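Local coordinates for protein BaAA10 Lytic Polysaccharide Monooxygenase (PDB 2YOW) that probably cleaves chitin or cellulose chains oxidatively, as a copper-dependent lytic polysaccharide monooxygenase of family AA10, at residues S39-K44 with N167-V172; S9-G14 with F68-Q73. One frame throughout, in Å; residues are numbered along the deposited sequence.

Contact 1: residues S39-K44 with N167-V172; sequences SVEGPK and NAFYNV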
loop_
_atom_site.group_PDB
_atom_site.type_symbol
_atom_site.label_atom_id
_atom_site.label_comp_id
_atom_site.label_asym_id
_atom_site.label_seq_id
_atom_site.Cartn_x
_atom_site.Cartn_y
_atom_site.Cartn_z
ATOM N N SER A 39 -7.509 1.907 -7.116
ATOM C CA SER A 39 -7.942 3.306 -6.947
ATOM C C SER A 39 -7.686 3.820 -5.532
ATOM O O SER A 39 -8.440 4.650 -5.030
ATOM C CB SER A 39 -9.402 3.492 -7.373
ATOM O OG SER A 39 -9.678 2.728 -8.552
ATOM N N VAL A 40 -6.618 3.321 -4.901
ATOM C CA VAL A 40 -6.193 3.867 -3.582
ATOM C C VAL A 40 -5.322 5.127 -3.779
ATOM O O VAL A 40 -4.130 5.140 -3.514
ATOM C CB VAL A 40 -5.506 2.833 -2.712
ATOM C CG1 VAL A 40 -5.374 3.419 -1.261
ATOM C CG2 VAL A 40 -6.329 1.577 -2.631
ATOM N N GLU A 41 -5.993 6.182 -4.226
ATOM C CA GLU A 41 -5.408 7.400 -4.772
ATOM C C GLU A 41 -5.651 8.622 -3.861
ATOM O O GLU A 41 -6.776 8.915 -3.468
ATOM C CB GLU A 41 -5.993 7.627 -6.164
ATOM C CG GLU A 41 -5.422 8.818 -6.935
ATOM C CD GLU A 41 -6.100 9.044 -8.276
ATOM O OE1 GLU A 41 -7.108 8.363 -8.576
ATOM O OE2 GLU A 41 -5.604 9.897 -9.062
ATOM N N GLY A 42 -4.571 9.338 -3.551
ATOM C CA GLY A 42 -4.623 10.515 -2.700
ATOM C C GLY A 42 -3.599 11.551 -3.147
ATOM O O GLY A 42 -2.835 11.291 -4.046
ATOM N N PRO A 43 -3.528 12.687 -2.449
ATOM C CA PRO A 43 -2.517 13.698 -2.750
ATOM C C PRO A 43 -1.108 13.132 -2.583
ATOM O O PRO A 43 -0.857 12.318 -1.654
ATOM C CB PRO A 43 -2.769 14.785 -1.694
ATOM C CG PRO A 43 -4.157 14.584 -1.265
ATOM C CD PRO A 43 -4.393 13.112 -1.328
ATOM N N LYS A 44 -0.220 13.566 -3.475
ATOM C CA LYS A 44 1.194 13.164 -3.411
ATOM C C LYS A 44 1.945 14.044 -2.425
ATOM O O LYS A 44 1.345 14.915 -1.797
ATOM C CB LYS A 44 1.861 13.112 -4.793
ATOM C CG LYS A 44 2.002 14.426 -5.556
ATOM C CD LYS A 44 2.595 14.167 -6.950
ATOM C CE LYS A 44 2.803 15.458 -7.706
ATOM N NZ LYS A 44 3.287 15.208 -9.072
ATOM N N ASN A 167 -1.556 13.649 -7.567
ATOM C CA ASN A 167 -1.829 12.460 -6.765
ATOM C C ASN A 167 -0.766 11.369 -6.719
ATOM O O ASN A 167 0.220 11.355 -7.472
ATOM C CB ASN A 167 -3.148 11.865 -7.227
ATOM C CG ASN A 167 -4.325 12.734 -6.869
ATOM O OD1 ASN A 167 -4.276 13.505 -5.917
ATOM N ND2 ASN A 167 -5.410 12.530 -7.559
ATOM N N ALA A 168 -0.997 10.435 -5.810
ATOM C CA ALA A 168 -0.137 9.255 -5.630
ATOM C C ALA A 168 -1.041 8.100 -5.218
ATOM O O ALA A 168 -2.180 8.320 -4.761
ATOM C CB ALA A 168 0.922 9.515 -4.540
ATOM N N PHE A 169 -0.509 6.887 -5.338
ATOM C CA PHE A 169 -1.240 5.678 -4.994
ATOM C C PHE A 169 -0.517 5.070 -3.796
ATOM O O PHE A 169 0.714 4.988 -3.799
ATOM C CB PHE A 169 -1.354 4.729 -6.204
ATOM C CG PHE A 169 -2.283 5.255 -7.267
ATOM C CD1 PHE A 169 -1.892 6.298 -8.058
ATOM C CD2 PHE A 169 -3.589 4.789 -7.374
ATOM C CE1 PHE A 169 -2.760 6.863 -8.995
ATOM C CE2 PHE A 169 -4.454 5.316 -8.306
ATOM C CZ PHE A 169 -4.046 6.373 -9.108
ATOM N N TYR A 170 -1.300 4.703 -2.781
ATOM C CA TYR A 170 -0.821 4.262 -1.467
ATOM C C TYR A 170 -1.305 2.862 -1.251
ATOM O O TYR A 170 -2.506 2.642 -1.219
ATOM C CB TYR A 170 -1.351 5.222 -0.337
ATOM C CG TYR A 170 -0.832 6.636 -0.442
ATOM C CD1 TYR A 170 -1.399 7.559 -1.303
ATOM C CD2 TYR A 170 0.253 7.034 0.301
ATOM C CE1 TYR A 170 -0.871 8.828 -1.456
ATOM C CE2 TYR A 170 0.777 8.303 0.187
ATOM C CZ TYR A 170 0.193 9.218 -0.652
ATOM O OH TYR A 170 0.760 10.452 -0.743
ATOM N N ASN A 171 -0.382 1.894 -1.149
ATOM C CA ASN A 171 -0.763 0.491 -0.982
ATOM C C ASN A 171 0.009 -0.080 0.188
ATOM O O ASN A 171 1.244 -0.305 0.088
ATOM C CB ASN A 171 -0.441 -0.378 -2.205
ATOM C CG ASN A 171 -1.475 -0.349 -3.317
ATOM O OD1 ASN A 171 -1.390 -1.146 -4.283
ATOM N ND2 ASN A 171 -2.408 0.549 -3.243
ATOM N N VAL A 172 -0.706 -0.237 1.311
ATOM C CA VAL A 172 -0.226 -0.980 2.439
ATOM C C VAL A 172 -0.290 -2.456 2.160
ATOM O O VAL A 172 -1.190 -2.914 1.468
ATOM C CB VAL A 172 -0.954 -0.651 3.771
ATOM C CG1 VAL A 172 -0.712 0.811 4.158
ATOM C CG2 VAL A 172 -2.460 -0.953 3.723
HETATM O O HOH W 1 -4.323 1.172 -5.580
#

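Contact 2: residues S9-G14 with F68-Q73; sequences SRAYMG and FGLDKQ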
loop_
_atom_site.group_PDB
_atom_site.type_symbol
_atom_site.label_atom_id
_atom_site.label_comp_id
_atom_site.label_asym_id
_atom_site.label_seq_id
_atom_site.Cartn_x
_atom_site.Cartn_y
_atom_site.Cartn_z
ATOM N N SER A 9 -0.821 -6.625 -1.914
ATOM C CA SER A 9 -1.312 -5.456 -1.187
ATOM C C SER A 9 -2.647 -5.701 -0.518
ATOM O O SER A 9 -3.441 -6.512 -0.958
ATOM C CB SER A 9 -1.461 -4.238 -2.150
ATOM O OG SER A 9 -2.510 -4.393 -3.088
ATOM N N ARG A 10 -2.911 -4.994 0.570
ATOM C CA ARG A 10 -4.177 -5.148 1.240
ATOM C C ARG A 10 -5.332 -4.898 0.320
ATOM O O ARG A 10 -6.345 -5.603 0.364
ATOM C CB ARG A 10 -4.218 -4.257 2.488
ATOM C CG ARG A 10 -5.536 -4.305 3.236
ATOM C CD ARG A 10 -5.553 -3.248 4.360
ATOM N NE ARG A 10 -4.466 -3.364 5.329
ATOM C CZ ARG A 10 -4.246 -2.477 6.322
ATOM N NH1 ARG A 10 -4.991 -1.378 6.442
ATOM N NH2 ARG A 10 -3.248 -2.640 7.155
ATOM N N ALA A 11 -5.221 -3.890 -0.522
ATOM C CA ALA A 11 -6.241 -3.611 -1.465
ATOM C C ALA A 11 -6.502 -4.785 -2.404
ATOM O O ALA A 11 -7.681 -5.150 -2.661
ATOM C CB ALA A 11 -5.908 -2.337 -2.246
ATOM N N TYR A 12 -5.419 -5.362 -2.962
ATOM C CA TYR A 12 -5.581 -6.467 -3.895
ATOM C C TYR A 12 -6.091 -7.718 -3.143
ATOM O O TYR A 12 -6.982 -8.434 -3.644
ATOM C CB TYR A 12 -4.268 -6.700 -4.541
ATOM C CG TYR A 12 -4.255 -7.836 -5.565
ATOM C CD1 TYR A 12 -5.309 -8.029 -6.458
ATOM C CD2 TYR A 12 -3.151 -8.708 -5.614
ATOM C CE1 TYR A 12 -5.232 -9.064 -7.399
ATOM C CE2 TYR A 12 -3.066 -9.723 -6.553
ATOM C CZ TYR A 12 -4.102 -9.898 -7.423
ATOM O OH TYR A 12 -3.974 -10.908 -8.328
ATOM N N MET A 13 -5.684 -7.878 -1.883
ATOM C CA MET A 13 -6.226 -8.977 -1.022
ATOM C C MET A 13 -7.738 -8.782 -0.914
ATOM O O MET A 13 -8.506 -9.758 -0.906
ATOM C CB MET A 13 -5.626 -8.974 0.382
ATOM C CG MET A 13 -5.838 -10.278 1.221
ATOM S SD MET A 13 -4.818 -11.571 0.596
ATOM C CE MET A 13 -3.260 -11.048 1.314
ATOM N N GLY A 14 -8.195 -7.535 -0.919
ATOM C CA GLY A 14 -9.672 -7.299 -0.914
ATOM C C GLY A 14 -10.387 -7.854 -2.153
ATOM O O GLY A 14 -11.432 -8.549 -2.058
ATOM N N PHE A 68 -13.665 4.363 3.560
ATOM C CA PHE A 68 -12.565 4.377 4.537
ATOM C C PHE A 68 -12.306 2.985 5.142
ATOM O O PHE A 68 -11.635 2.878 6.155
ATOM C CB PHE A 68 -12.867 5.377 5.688
ATOM C CG PHE A 68 -12.986 6.807 5.252
ATOM C CD1 PHE A 68 -12.049 7.370 4.393
ATOM C CD2 PHE A 68 -14.014 7.614 5.748
ATOM C CE1 PHE A 68 -12.167 8.688 3.967
ATOM C CE2 PHE A 68 -14.124 8.939 5.351
ATOM C CZ PHE A 68 -13.198 9.475 4.470
ATOM N N GLY A 69 -12.816 1.922 4.531
ATOM C CA GLY A 69 -12.657 0.577 5.109
ATOM C C GLY A 69 -11.218 0.079 5.316
ATOM O O GLY A 69 -10.989 -0.758 6.177
ATOM N N LEU A 70 -10.293 0.561 4.532
ATOM C CA LEU A 70 -8.920 0.091 4.621
ATOM C C LEU A 70 -8.236 0.707 5.866
ATOM O O LEU A 70 -7.210 0.193 6.328
ATOM C CB LEU A 70 -8.141 0.412 3.397
ATOM C CG LEU A 70 -8.536 -0.407 2.164
ATOM C CD1 LEU A 70 -7.767 0.120 0.965
ATOM C CD2 LEU A 70 -8.203 -1.863 2.405
ATOM N N ASP A 71 -8.820 1.762 6.415
ATOM C CA ASP A 71 -8.221 2.456 7.551
ATOM C C ASP A 71 -8.434 1.758 8.906
ATOM O O ASP A 71 -7.804 2.153 9.886
ATOM C CB ASP A 71 -8.746 3.894 7.631
ATOM C CG ASP A 71 -8.331 4.768 6.448
ATOM O OD1 ASP A 71 -7.156 4.705 5.962
ATOM O OD2 ASP A 71 -9.213 5.561 5.994
ATOM N N LYS A 72 -9.253 0.720 8.989
ATOM C CA LYS A 72 -9.301 -0.040 10.232
ATOM C C LYS A 72 -7.934 -0.590 10.508
ATOM O O LYS A 72 -7.199 -0.911 9.575
ATOM C CB LYS A 72 -10.341 -1.165 10.193
ATOM C CG LYS A 72 -11.747 -0.636 9.912
ATOM C CD LYS A 72 -12.814 -1.713 10.012
ATOM C CE LYS A 72 -14.195 -1.074 10.004
ATOM N NZ LYS A 72 -15.215 -2.064 10.443
ATOM N N GLN A 73 -7.562 -0.648 11.787
ATOM C CA GLN A 73 -6.273 -1.187 12.174
ATOM C C GLN A 73 -6.340 -1.883 13.523
ATOM O O GLN A 73 -6.547 -1.253 14.573
ATOM C CB GLN A 73 -5.209 -0.090 12.139
ATOM C CG GLN A 73 -3.777 -0.561 12.222
ATOM C CD GLN A 73 -3.428 -1.642 11.205
ATOM O OE1 GLN A 73 -3.500 -1.425 9.998
ATOM N NE2 GLN A 73 -3.084 -2.839 11.707
HETATM O O HOH W 2 -4.854 0.384 8.717
#

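Contact 1: residues S39-K44 with N167-V172
Asn167 reaches across to Glu41, its ND2 giving a hydrogen bond to OE2 at 3.0 Å; it comes in from above the carboxylate plane, and the two flat groups stand 86° apart. Glu41 OE1 is bonded to Gln65. Lys44 CB packs on Asn167 O, its NZ bonding the carbonyls of Val162 and Thr165. Ala168 and Gly42 form the antiparallel hydrogen-bonded pair, Gly42 N to Ala168 O 2.9 Å and Ala168 N to Gly42 O 2.7 Å. This lays the short strand 41-43 along strand 167-177 of the beta-sandwich core of AA10 enzymes. Phe169 offers one ring face to Glu41, whose CB sits 3.9 Å from the ring centroid (CH-pi); CG, anti to the backbone N (chi1 -176°), lies above the rim, and the extended chain takes the carboxylate out past CZ. The ring also meets edge-to-face His1, the N-terminal residue that in AA10 enzymes belongs to the copper-binding histidine brace. Tyr170 N binds Val40 O at 3.0 Å, and its OH donates to Pro43 O, in the carbonyl plane, at 2.6 Å. Asn171 OD1 accepts from Ile4 N of strand 2-6; its ND2 donates to Tyr170 O and to a water that also accepts from Val40 N.

Contact 2: residues S9-G14 with F68-Q73
The first turn of helix 10-21 sends Arg10 into the loop that runs from helix 59-62 to strand 81-83. The arginine CG lies anti to the backbone N (chi1 178°), and a bend at chi3 (-57°) sets the guanidinium beside the carbonyls of the loop. NH2 donates to Gln73 OE1 at 3.1 Å, in the plane of that amide carbonyl but tilted from the guanidinium plane. At the guanidinium edge NH1 lies 2.7 Å from Leu70 O, a weak hydrogen bond because the angle at the hydrogen is just 118°. NH1 also donates to a water at 2.9 Å, which lies within hydrogen-bonding distance of Lys72 O and Gln73 OE1. Nearer the backbone the Arg10 and Leu70 side chains run alongside in opposing senses, Leu70 CD2 lying 3.6 Å from Arg10 CD; Leu70 CD1 makes a looser contact with Ala11 CB at 4.5 Å. The arginine is fixed further by a salt bridge from NE to Asp174 and a cation-pi contact with Trp78. Arg10 also packs on Val172 of strand 167-177, and both Arg10 and Gln73 touch Ile155 of strand 154-162, so the contact rests against those two strands.

How the contacts relate
From the N terminus, strand 2-6 leads into helix 10-21, and contact 2 closes the first loop when residues 68-73 come back to the start of that helix. Residues 39-44 leave from within this loop and wait for residues 167-172, close to the C-terminal end, so contact 1 closes a much longer loop and the two cross along the chain. Their centres are 13 Å apart, yet they touch: Val172 O lies 2.8 Å from Arg10 N, a probable hydrogen bond, and Val40 CG2 packs on Ala11 CB. Strand 167-177 is joined both to strand 41-43 and to the start of helix 10-21, in the mostly helical and loop region between strands 2-6 and 81-83.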